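Local structure of catechol 1,2-dioxygenase (Acinetobacter sp., 1DMH) at residues Gly216-Arg221 and Asp246-Asp251; Ala158-Phe163 and Arg193-Ala198; Tyr83-Met88 and Pro102-Gly107; Ala223-Phe228 and Thr239-Ala244. The protein catalyses the intradiol cleavage of catechol by dioxygen to cis,cis-muconate, using one ferric ion in each subunit of a homodimer. All coordinates share one frame; numbering follows the deposited sequence.

Contact 1: residues Gly216-Arg221 and Asp246-Asp251; sequences GRHGNR and DPYTYD. With MCT (4-methylcatechol), chain D.
H218 and N220 lie against the ring of Y248, where the chain leading into strand 220-230 meets loop 246-251 of the intradiol dioxygenase domain. This loop holds two type I beta turns, D246 to T249 and Y248 to D251.

The apolar part centres on Y248. CB of N220 sits over the middle of the Y248 ring, 3.9 Å from its centroid and 3° off the ring normal, a CH-pi contact. The H218 ring meets the Y248 ring obliquely, with the planes 54° apart; CE1 of H218 is 3.7 Å from CD1 of Y248. Chi1 of H218, 66°, sets CG between the backbone N and the carbonyl carbon and brings the ring against Y248.

Polar groups meet at the far end of H218. Its NE2 faces D251, 3.0 Å from the backbone O of D251 and 3.1 Å from OD2 of D251. The other ring nitrogen, ND1 of H218, accepts from N of N220 at 2.9 Å, in the ring plane, which probably limits the ring's rotation. In the loop, OD1 of D246 takes N of Y248 in an Asx turn with its anti lone pair.

The CB of R221 points away from the loop; its guanidinium reaches the substrate pocket. Its NH2 forms a salt bridge with D252. The bound 4-methylcatechol lies at the guanidinium edge, where NH1 of R221 gives a weak hydrogen bond to O3 at 2.9 Å.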
# COMPACT_ATOMS: atom_id res chain seq x y z
N GLY A 216 -5.54 -13.52 -13.91
CA GLY A 216 -6.53 -14.39 -14.54
C GLY A 216 -7.50 -14.99 -13.53
O GLY A 216 -8.05 -16.06 -13.74
N ARG A 217 -7.72 -14.27 -12.42
CA ARG A 217 -8.60 -14.74 -11.36
C ARG A 217 -9.86 -13.90 -11.17
O ARG A 217 -9.89 -12.71 -11.53
CB ARG A 217 -7.82 -14.78 -10.05
CG ARG A 217 -6.69 -15.79 -10.01
CD ARG A 217 -5.96 -15.68 -8.67
NE ARG A 217 -6.93 -15.71 -7.59
CZ ARG A 217 -6.72 -15.25 -6.36
NH1 ARG A 217 -5.55 -14.72 -6.05
NH2 ARG A 217 -7.70 -15.26 -5.47
N HIS A 218 -10.90 -14.52 -10.61
CA HIS A 218 -12.14 -13.80 -10.36
C HIS A 218 -12.11 -13.28 -8.92
O HIS A 218 -11.26 -13.71 -8.13
CB HIS A 218 -13.36 -14.73 -10.54
CG HIS A 218 -13.43 -15.84 -9.55
ND1 HIS A 218 -13.82 -15.64 -8.24
CD2 HIS A 218 -13.15 -17.16 -9.66
CE1 HIS A 218 -13.79 -16.79 -7.59
NE2 HIS A 218 -13.38 -17.72 -8.42
N GLY A 219 -13.02 -12.37 -8.59
CA GLY A 219 -13.05 -11.83 -7.24
C GLY A 219 -14.32 -12.16 -6.49
O GLY A 219 -14.83 -11.33 -5.76
N ASN A 220 -14.81 -13.39 -6.65
CA ASN A 220 -16.05 -13.82 -6.01
C ASN A 220 -15.94 -14.73 -4.80
O ASN A 220 -15.03 -15.55 -4.69
CB ASN A 220 -16.92 -14.54 -7.02
CG ASN A 220 -17.20 -13.69 -8.23
OD1 ASN A 220 -17.77 -12.60 -8.12
ND2 ASN A 220 -16.78 -14.16 -9.39
N ARG A 221 -16.91 -14.58 -3.89
CA ARG A 221 -17.00 -15.42 -2.70
C ARG A 221 -18.38 -16.07 -2.72
O ARG A 221 -19.36 -15.46 -3.16
CB ARG A 221 -16.91 -14.59 -1.40
CG ARG A 221 -15.63 -13.77 -1.19
CD ARG A 221 -15.31 -13.70 0.29
NE ARG A 221 -15.08 -15.06 0.75
CZ ARG A 221 -15.07 -15.46 2.02
NH1 ARG A 221 -15.28 -14.60 3.00
NH2 ARG A 221 -14.91 -16.76 2.28
N ASP A 246 -23.56 -23.41 -3.77
CA ASP A 246 -23.09 -22.18 -4.38
C ASP A 246 -22.01 -22.53 -5.41
O ASP A 246 -21.20 -23.41 -5.18
CB ASP A 246 -22.55 -21.24 -3.31
CG ASP A 246 -22.23 -19.87 -3.86
OD1 ASP A 246 -21.31 -19.77 -4.68
OD2 ASP A 246 -22.91 -18.88 -3.49
N PRO A 247 -22.01 -21.84 -6.55
CA PRO A 247 -21.06 -22.04 -7.65
C PRO A 247 -19.63 -21.81 -7.23
O PRO A 247 -18.71 -22.33 -7.85
CB PRO A 247 -21.49 -20.98 -8.67
CG PRO A 247 -22.93 -20.81 -8.38
CD PRO A 247 -22.90 -20.72 -6.89
N TYR A 248 -19.44 -21.01 -6.19
CA TYR A 248 -18.10 -20.69 -5.74
C TYR A 248 -17.69 -21.36 -4.45
O TYR A 248 -16.66 -21.00 -3.86
CB TYR A 248 -17.96 -19.18 -5.62
CG TYR A 248 -18.06 -18.53 -6.96
CD1 TYR A 248 -17.00 -18.61 -7.85
CD2 TYR A 248 -19.22 -17.89 -7.38
CE1 TYR A 248 -17.07 -18.08 -9.13
CE2 TYR A 248 -19.31 -17.34 -8.67
CZ TYR A 248 -18.22 -17.44 -9.54
OH TYR A 248 -18.24 -16.91 -10.81
N THR A 249 -18.48 -22.33 -4.02
CA THR A 249 -18.18 -23.05 -2.80
C THR A 249 -16.73 -23.48 -2.74
O THR A 249 -16.05 -23.26 -1.76
CB THR A 249 -19.08 -24.28 -2.65
OG1 THR A 249 -20.43 -23.86 -2.60
CG2 THR A 249 -18.75 -25.03 -1.38
N TYR A 250 -16.24 -24.10 -3.80
CA TYR A 250 -14.87 -24.57 -3.77
C TYR A 250 -13.97 -23.74 -4.67
O TYR A 250 -12.96 -24.23 -5.19
CB TYR A 250 -14.81 -26.05 -4.17
CG TYR A 250 -15.69 -26.92 -3.31
CD1 TYR A 250 -15.26 -27.38 -2.06
CD2 TYR A 250 -17.01 -27.21 -3.70
CE1 TYR A 250 -16.12 -28.10 -1.20
CE2 TYR A 250 -17.88 -27.94 -2.86
CZ TYR A 250 -17.42 -28.38 -1.61
OH TYR A 250 -18.28 -29.08 -0.79
N ASP A 251 -14.32 -22.48 -4.85
CA ASP A 251 -13.54 -21.62 -5.70
C ASP A 251 -13.70 -20.20 -5.22
O ASP A 251 -13.98 -19.27 -5.97
CB ASP A 251 -14.01 -21.81 -7.15
CG ASP A 251 -13.18 -21.03 -8.15
OD1 ASP A 251 -11.99 -20.73 -7.87
OD2 ASP A 251 -13.72 -20.73 -9.24
C1 MCT D . -13.86 -10.92 2.10
C2 MCT D . -14.33 -11.63 3.22
C3 MCT D . -15.72 -11.63 3.47
O3 MCT D . -16.19 -12.33 4.56
C4 MCT D . -16.61 -10.96 2.66
O4 MCT D . -17.95 -11.00 2.95
C5 MCT D . -16.18 -10.26 1.57
C6 MCT D . -14.72 -10.24 1.27
C MCT D . -12.35 -10.89 1.80

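Contact 2: residues Ala158-Phe163 and Arg193-Ala198; sequences ANTKGF and RTILPA
N159 and A198 join the two segments by a backbone bond: N of A198 donates to O of N159 at 3.2 Å. The bond comes in above the carbonyl plane, and N of G162 reaches the same oxygen from the opposite face. That second bond closes the type I turn from N159 to G162.

The tight part lies around P197 and A198. CB of A198 presses on O of T160 at 3.0 Å. CB of P197 is 3.2 Å from O of A158. Small side chains thus meet backbone carbonyls here. G162 fits beside O of A198; its backbone angles would jam a CB against the preceding carbonyl.

The looser part is at the side chains of I195 and T160. CD1 of I195 comes only to 4.2 Å from CA of N159. Chi1 of T160, 61°, leaves CG2 beside the backbone N, where it lies 3.8 Å from O of L196, and OG1 bonds to D128. The side chain of K161 is exposed to solvent.

The side chain of N159 turns back into its own loop. Its OD1 is gripped from opposite faces of the amide plane by N of K161 at 2.8 Å and N of F163 at 3.1 Å. The first of these makes an Asx turn. The contact joins the loop after strand 152-157 to the chain leaving strand 189-195 in the mixed beta sheet of the intradiol dioxygenase fold, with A158 close to the iron ligand Y164.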
# COMPACT_ATOMS: atom_id res chain seq x y z
N ALA A 158 -24.20 -10.87 4.49
CA ALA A 158 -24.66 -9.96 3.45
C ALA A 158 -26.13 -10.16 3.06
O ALA A 158 -26.75 -11.14 3.46
CB ALA A 158 -23.76 -10.12 2.20
N ASN A 159 -26.68 -9.21 2.29
CA ASN A 159 -28.06 -9.34 1.84
C ASN A 159 -28.02 -10.03 0.49
O ASN A 159 -26.97 -10.55 0.10
CB ASN A 159 -28.77 -7.98 1.75
CG ASN A 159 -28.10 -7.00 0.79
OD1 ASN A 159 -27.32 -7.38 -0.09
ND2 ASN A 159 -28.43 -5.72 0.95
N THR A 160 -29.15 -10.04 -0.24
CA THR A 160 -29.21 -10.73 -1.53
C THR A 160 -28.41 -10.07 -2.64
O THR A 160 -28.25 -10.65 -3.72
CB THR A 160 -30.68 -10.91 -2.02
OG1 THR A 160 -31.30 -9.63 -2.20
CG2 THR A 160 -31.47 -11.73 -1.01
N LYS A 161 -27.90 -8.87 -2.38
CA LYS A 161 -27.08 -8.17 -3.36
C LYS A 161 -25.60 -8.30 -3.03
O LYS A 161 -24.75 -7.76 -3.73
CB LYS A 161 -27.50 -6.70 -3.43
CG LYS A 161 -28.89 -6.56 -4.03
CD LYS A 161 -29.30 -5.12 -4.18
CE LYS A 161 -29.52 -4.46 -2.83
NZ LYS A 161 -29.80 -2.97 -2.95
N GLY A 162 -25.30 -9.02 -1.94
CA GLY A 162 -23.92 -9.20 -1.52
C GLY A 162 -23.35 -8.04 -0.71
O GLY A 162 -22.13 -7.95 -0.54
N PHE A 163 -24.21 -7.16 -0.20
CA PHE A 163 -23.74 -6.03 0.59
C PHE A 163 -24.02 -6.20 2.09
O PHE A 163 -25.04 -6.76 2.49
CB PHE A 163 -24.40 -4.74 0.11
CG PHE A 163 -24.08 -4.41 -1.30
CD1 PHE A 163 -22.84 -4.74 -1.83
CD2 PHE A 163 -25.01 -3.78 -2.10
CE1 PHE A 163 -22.52 -4.47 -3.16
CE2 PHE A 163 -24.72 -3.50 -3.43
CZ PHE A 163 -23.46 -3.85 -3.96
N ARG A 193 -33.57 -15.51 13.03
CA ARG A 193 -34.38 -15.43 11.84
C ARG A 193 -33.69 -14.31 11.01
O ARG A 193 -33.45 -13.21 11.51
CB ARG A 193 -35.82 -15.04 12.16
CG ARG A 193 -36.57 -14.64 10.90
CD ARG A 193 -38.04 -14.34 11.10
NE ARG A 193 -38.54 -13.76 9.86
CZ ARG A 193 -39.82 -13.54 9.59
NH1 ARG A 193 -40.74 -13.84 10.49
NH2 ARG A 193 -40.17 -13.02 8.43
N THR A 194 -33.32 -14.62 9.77
CA THR A 194 -32.68 -13.62 8.92
C THR A 194 -33.04 -13.96 7.46
O THR A 194 -34.12 -14.51 7.22
CB THR A 194 -31.16 -13.63 9.16
OG1 THR A 194 -30.56 -12.55 8.44
CG2 THR A 194 -30.54 -14.95 8.73
N ILE A 195 -32.18 -13.62 6.50
CA ILE A 195 -32.45 -13.99 5.11
C ILE A 195 -31.20 -14.68 4.54
O ILE A 195 -30.10 -14.52 5.08
CB ILE A 195 -32.78 -12.76 4.20
CG1 ILE A 195 -31.61 -11.77 4.21
CG2 ILE A 195 -34.07 -12.08 4.64
CD1 ILE A 195 -31.77 -10.64 3.23
N LEU A 196 -31.38 -15.46 3.48
CA LEU A 196 -30.25 -16.13 2.84
C LEU A 196 -29.39 -15.11 2.14
O LEU A 196 -29.88 -14.32 1.34
CB LEU A 196 -30.71 -17.13 1.77
CG LEU A 196 -30.83 -18.60 2.12
CD1 LEU A 196 -31.21 -19.33 0.85
CD2 LEU A 196 -29.51 -19.14 2.65
N PRO A 197 -28.09 -15.09 2.45
CA PRO A 197 -27.22 -14.12 1.80
C PRO A 197 -26.88 -14.59 0.40
O PRO A 197 -27.07 -15.76 0.06
CB PRO A 197 -26.00 -14.11 2.71
CG PRO A 197 -25.91 -15.55 3.07
CD PRO A 197 -27.34 -15.85 3.46
N ALA A 198 -26.39 -13.66 -0.42
CA ALA A 198 -25.95 -13.96 -1.78
C ALA A 198 -24.44 -13.81 -1.68
O ALA A 198 -23.94 -13.13 -0.79
CB ALA A 198 -26.50 -12.92 -2.78

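Contact 3: residues Tyr83-Met88 and Pro102-Gly107; sequences YLDMRM and PRTIEG
OD2 of D85 takes a water at 2.7 Å that also donates to OG1 of T104 at 3.0 Å. A second water donates to OD1 of D85 at 2.7 Å and to the backbone O of T104 at 2.8 Å. Each carboxylate oxygen thus has its own water, which probably limits rotation of the group. OG1 of T104 also bonds to O of A256. OD2 of D85 touches CG2 of I105 as well, at 3.3 Å.

D85 and M88 lie on helix 80-94, which faces the loop 102-107 leading to strand 111-112. The contact joins the helical N-terminal region to the start of the catalytic beta domain. The same loop segment ends at G107, which touches the bound 4-methylcatechol. Other residues of the same helix, Y83 and R87, bond to the second subunit, in the helical zipper along the dimer axis.

R103 runs past D85 in the opposite direction. Its CD lies 3.8 Å from OD1 of D85. The guanidinium turns onto M88 instead. CB of M88 sits over the centre of one guanidinium face, 3.5 Å from CZ of R103. The bend of the arginine at chi3, 55°, helps bring the flat group there. SD of M88 is 3.8 Å from NE of R103. NH1 of R103 forms salt bridges with D89 and D92, further along the same helix.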
# COMPACT_ATOMS: atom_id res chain seq x y z
N TYR A 83 -3.42 -18.16 4.89
CA TYR A 83 -2.07 -18.61 5.28
C TYR A 83 -1.89 -18.49 6.80
O TYR A 83 -1.33 -19.40 7.43
CB TYR A 83 -0.99 -17.77 4.58
CG TYR A 83 0.45 -18.10 4.97
CD1 TYR A 83 0.96 -19.41 4.87
CD2 TYR A 83 1.32 -17.09 5.35
CE1 TYR A 83 2.32 -19.68 5.13
CE2 TYR A 83 2.68 -17.34 5.61
CZ TYR A 83 3.17 -18.63 5.49
OH TYR A 83 4.53 -18.83 5.68
N LEU A 84 -2.34 -17.38 7.38
CA LEU A 84 -2.25 -17.15 8.82
C LEU A 84 -3.07 -18.21 9.56
O LEU A 84 -2.67 -18.65 10.63
CB LEU A 84 -2.73 -15.74 9.19
CG LEU A 84 -1.87 -14.58 8.63
CD1 LEU A 84 -2.48 -13.23 9.02
CD2 LEU A 84 -0.44 -14.68 9.14
N ASP A 85 -4.21 -18.62 9.00
CA ASP A 85 -5.00 -19.66 9.63
C ASP A 85 -4.25 -20.98 9.54
O ASP A 85 -4.30 -21.80 10.46
CB ASP A 85 -6.37 -19.86 8.97
CG ASP A 85 -7.36 -18.74 9.27
OD1 ASP A 85 -7.17 -17.97 10.24
OD2 ASP A 85 -8.37 -18.65 8.55
N MET A 86 -3.58 -21.22 8.42
CA MET A 86 -2.83 -22.47 8.29
C MET A 86 -1.78 -22.54 9.38
O MET A 86 -1.53 -23.61 9.96
CB MET A 86 -2.17 -22.58 6.91
CG MET A 86 -3.16 -22.70 5.77
SD MET A 86 -2.34 -22.72 4.15
CE MET A 86 -1.58 -24.41 4.19
N ARG A 87 -1.16 -21.40 9.68
CA ARG A 87 -0.14 -21.37 10.72
C ARG A 87 -0.80 -21.68 12.05
O ARG A 87 -0.27 -22.48 12.85
CB ARG A 87 0.54 -20.01 10.75
CG ARG A 87 1.36 -19.71 9.51
CD ARG A 87 1.89 -18.30 9.61
NE ARG A 87 2.95 -18.19 10.61
CZ ARG A 87 3.07 -17.20 11.50
NH1 ARG A 87 2.19 -16.18 11.54
NH2 ARG A 87 4.11 -17.20 12.32
N MET A 88 -1.96 -21.06 12.31
CA MET A 88 -2.67 -21.33 13.56
C MET A 88 -3.05 -22.80 13.69
O MET A 88 -2.93 -23.39 14.79
CB MET A 88 -3.89 -20.44 13.67
CG MET A 88 -3.52 -19.03 14.00
SD MET A 88 -4.96 -17.98 14.31
CE MET A 88 -5.31 -17.25 12.70
N PRO A 102 -13.61 -26.18 12.62
CA PRO A 102 -12.49 -25.56 11.91
C PRO A 102 -12.56 -24.05 11.91
O PRO A 102 -13.64 -23.50 11.72
CB PRO A 102 -12.65 -26.09 10.48
CG PRO A 102 -13.41 -27.37 10.66
CD PRO A 102 -14.43 -26.95 11.67
N ARG A 103 -11.42 -23.39 12.10
CA ARG A 103 -11.40 -21.93 12.04
C ARG A 103 -11.31 -21.54 10.58
O ARG A 103 -10.94 -22.36 9.74
CB ARG A 103 -10.13 -21.37 12.72
CG ARG A 103 -8.83 -21.90 12.12
CD ARG A 103 -7.63 -21.04 12.49
NE ARG A 103 -7.48 -20.86 13.94
CZ ARG A 103 -6.99 -21.77 14.77
NH1 ARG A 103 -6.58 -22.94 14.31
NH2 ARG A 103 -6.90 -21.50 16.07
N THR A 104 -11.69 -20.31 10.25
CA THR A 104 -11.45 -19.83 8.90
C THR A 104 -11.38 -18.31 8.99
O THR A 104 -11.52 -17.77 10.08
CB THR A 104 -12.42 -20.38 7.78
OG1 THR A 104 -11.79 -20.11 6.52
CG2 THR A 104 -13.79 -19.72 7.79
N ILE A 105 -11.17 -17.62 7.88
CA ILE A 105 -10.95 -16.18 7.99
C ILE A 105 -12.10 -15.30 8.46
O ILE A 105 -13.28 -15.58 8.24
CB ILE A 105 -10.32 -15.58 6.67
CG1 ILE A 105 -11.39 -15.36 5.58
CG2 ILE A 105 -9.20 -16.51 6.17
CD1 ILE A 105 -10.87 -14.61 4.35
N GLU A 106 -11.71 -14.25 9.16
CA GLU A 106 -12.66 -13.29 9.68
C GLU A 106 -13.18 -12.42 8.55
O GLU A 106 -14.37 -12.12 8.50
CB GLU A 106 -11.97 -12.42 10.75
CG GLU A 106 -12.84 -11.31 11.32
CD GLU A 106 -12.09 -10.47 12.35
OE1 GLU A 106 -11.16 -11.00 13.01
OE2 GLU A 106 -12.44 -9.29 12.52
N GLY A 107 -12.31 -12.02 7.64
CA GLY A 107 -12.77 -11.13 6.58
C GLY A 107 -12.67 -9.72 7.15
O GLY A 107 -12.54 -9.55 8.37
O HOH W 1 -8.79 -20.13 6.33
O HOH W 2 -9.29 -17.20 11.64

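Contact 4: residues Ala223-Phe228 and Thr239-Ala244; sequences AHIHYF and TQINVA. With FE (Fe (III) ion), chain C; MCT (4-methylcatechol), chain D.
H224 to Y227 pair with N242 to T239 as an antiparallel hairpin, the strand axes 4.6 Å apart and 162° between directions. I225 and I241 form a hydrogen-bonded pair, N to O at 2.9 Å both ways. Y227 and T239 form another.

H224, H226, Q240 and N242 share one sheet face. NE2 of H224 binds the ferric iron at 2.0 Å and NE2 of H226 at 2.1 Å. Chi1 of H224, 60°, sets CG between backbone N and carbonyl carbon, carrying the ring toward the iron. O3 and O4 of 4-methylcatechol and Y164 are also ligands, and a water lies at a longer 2.6 Å from the iron. NE2 of Q240 lies 3.5 Å from CD2 of H224. ND1 of H226 donates to another water, which donates to O of T239. ND1 of H224 bonds to O of P222.

On the other face lie I225, I241, Y227 and T239, mostly apolar. CD1 of I241 meets the Y227 ring edge; OH of Y227 bonds to Y190. Beyond the pairs, CB of A223 touches CG2 of V243.

W156 of flanking strand 152-157 stacks on H226. Strand 262-268 flanks strand 237-243, and I241 and Y227 pack on strand 283-291.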
# COMPACT_ATOMS: atom_id res chain seq x y z
N ALA A 223 -21.91 -17.64 -1.14
CA ALA A 223 -22.78 -17.11 -0.08
C ALA A 223 -22.30 -17.76 1.23
O ALA A 223 -22.14 -18.97 1.30
CB ALA A 223 -24.22 -17.48 -0.35
N HIS A 224 -22.10 -16.94 2.27
CA HIS A 224 -21.60 -17.42 3.55
C HIS A 224 -22.09 -16.55 4.72
O HIS A 224 -22.54 -15.42 4.53
CB HIS A 224 -20.07 -17.40 3.56
CG HIS A 224 -19.52 -16.03 3.34
ND1 HIS A 224 -19.49 -15.43 2.09
CD2 HIS A 224 -19.09 -15.10 4.21
CE1 HIS A 224 -19.07 -14.19 2.21
NE2 HIS A 224 -18.82 -13.96 3.49
N ILE A 225 -21.97 -17.11 5.92
CA ILE A 225 -22.39 -16.44 7.16
C ILE A 225 -21.21 -16.51 8.14
O ILE A 225 -20.66 -17.57 8.36
CB ILE A 225 -23.62 -17.15 7.76
CG1 ILE A 225 -24.78 -17.07 6.76
CG2 ILE A 225 -23.99 -16.52 9.11
CD1 ILE A 225 -25.97 -17.95 7.11
N HIS A 226 -20.84 -15.36 8.70
CA HIS A 226 -19.71 -15.27 9.64
C HIS A 226 -20.13 -15.54 11.08
O HIS A 226 -21.24 -15.22 11.48
CB HIS A 226 -19.13 -13.86 9.61
CG HIS A 226 -18.47 -13.50 8.32
ND1 HIS A 226 -17.14 -13.77 8.05
CD2 HIS A 226 -18.96 -12.89 7.21
CE1 HIS A 226 -16.84 -13.35 6.84
NE2 HIS A 226 -17.93 -12.82 6.30
N TYR A 227 -19.21 -16.11 11.86
CA TYR A 227 -19.42 -16.38 13.27
C TYR A 227 -18.20 -16.01 14.12
O TYR A 227 -17.05 -16.22 13.71
CB TYR A 227 -19.62 -17.87 13.56
CG TYR A 227 -20.93 -18.50 13.20
CD1 TYR A 227 -21.21 -18.88 11.88
CD2 TYR A 227 -21.88 -18.76 14.19
CE1 TYR A 227 -22.41 -19.52 11.56
CE2 TYR A 227 -23.08 -19.40 13.89
CZ TYR A 227 -23.35 -19.78 12.58
OH TYR A 227 -24.52 -20.43 12.30
N PHE A 228 -18.48 -15.49 15.32
CA PHE A 228 -17.50 -15.26 16.38
C PHE A 228 -18.25 -16.00 17.50
O PHE A 228 -19.46 -15.81 17.67
CB PHE A 228 -17.39 -13.81 16.82
CG PHE A 228 -16.27 -13.04 16.18
CD1 PHE A 228 -15.15 -13.68 15.67
CD2 PHE A 228 -16.35 -11.67 16.11
CE1 PHE A 228 -14.10 -12.94 15.09
CE2 PHE A 228 -15.32 -10.92 15.54
CZ PHE A 228 -14.19 -11.55 15.03
N THR A 239 -15.06 -18.34 12.53
CA THR A 239 -15.30 -19.28 11.46
C THR A 239 -16.45 -18.78 10.59
O THR A 239 -16.90 -17.64 10.73
CB THR A 239 -15.61 -20.72 12.04
OG1 THR A 239 -15.58 -21.68 10.98
CG2 THR A 239 -16.99 -20.78 12.69
N GLN A 240 -16.90 -19.59 9.65
CA GLN A 240 -18.03 -19.17 8.83
C GLN A 240 -18.63 -20.42 8.23
O GLN A 240 -18.02 -21.49 8.28
CB GLN A 240 -17.57 -18.25 7.70
CG GLN A 240 -17.10 -19.04 6.51
CD GLN A 240 -16.66 -18.20 5.32
OE1 GLN A 240 -16.54 -18.74 4.20
NE2 GLN A 240 -16.39 -16.91 5.54
N ILE A 241 -19.85 -20.31 7.70
CA ILE A 241 -20.44 -21.45 7.02
C ILE A 241 -20.77 -21.03 5.61
O ILE A 241 -21.07 -19.86 5.35
CB ILE A 241 -21.70 -22.02 7.73
CG1 ILE A 241 -22.74 -20.94 7.99
CG2 ILE A 241 -21.25 -22.74 8.99
CD1 ILE A 241 -24.00 -21.44 8.71
N ASN A 242 -20.66 -21.99 4.70
CA ASN A 242 -20.92 -21.81 3.28
C ASN A 242 -22.24 -22.44 2.93
O ASN A 242 -22.54 -23.55 3.38
CB ASN A 242 -19.84 -22.53 2.47
CG ASN A 242 -18.57 -21.79 2.46
OD1 ASN A 242 -18.45 -20.80 1.76
ND2 ASN A 242 -17.60 -22.24 3.26
N VAL A 243 -23.04 -21.74 2.14
CA VAL A 243 -24.33 -22.29 1.74
C VAL A 243 -24.04 -23.35 0.66
O VAL A 243 -23.45 -23.04 -0.39
CB VAL A 243 -25.27 -21.18 1.21
CG1 VAL A 243 -26.57 -21.78 0.72
CG2 VAL A 243 -25.54 -20.16 2.33
N ALA A 244 -24.42 -24.59 0.92
CA ALA A 244 -24.16 -25.66 -0.04
C ALA A 244 -24.82 -25.37 -1.41
O ALA A 244 -25.90 -24.76 -1.50
CB ALA A 244 -24.64 -27.03 0.54
FE FE C . -18.23 -12.20 4.33
C1 MCT D . -13.86 -10.92 2.10
C2 MCT D . -14.33 -11.63 3.22
C3 MCT D . -15.72 -11.63 3.47
O3 MCT D . -16.19 -12.33 4.56
C4 MCT D . -16.61 -10.96 2.66
O4 MCT D . -17.95 -11.00 2.95
C5 MCT D . -16.18 -10.26 1.57
C6 MCT D . -14.72 -10.24 1.27
C MCT D . -12.35 -10.89 1.80
O HOH W 3 -15.59 -15.17 9.83
O HOH W 4 -16.25 -10.55 4.37

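In the fold
Contacts 3 and 4 are buried, contact 2 is partly buried and contact 1 lies at the surface. Contacts 1 and 4 share strand 220-230 and both touch 4-methylcatechol; D246 of contact 1 bonds to A223 of contact 4. Contact 2 reaches the same sheet and packs P197 and A198 on A223. P102 of contact 3 bonds to T239 of contact 4. Chemistry follows place. Contact 4 combines regular strand bonds with metal ligands, contact 3 relies on water bridges, contact 2 on backbone and small side chains, and contact 1 on ring packing. Contacts 1 and 3 also touch the second subunit.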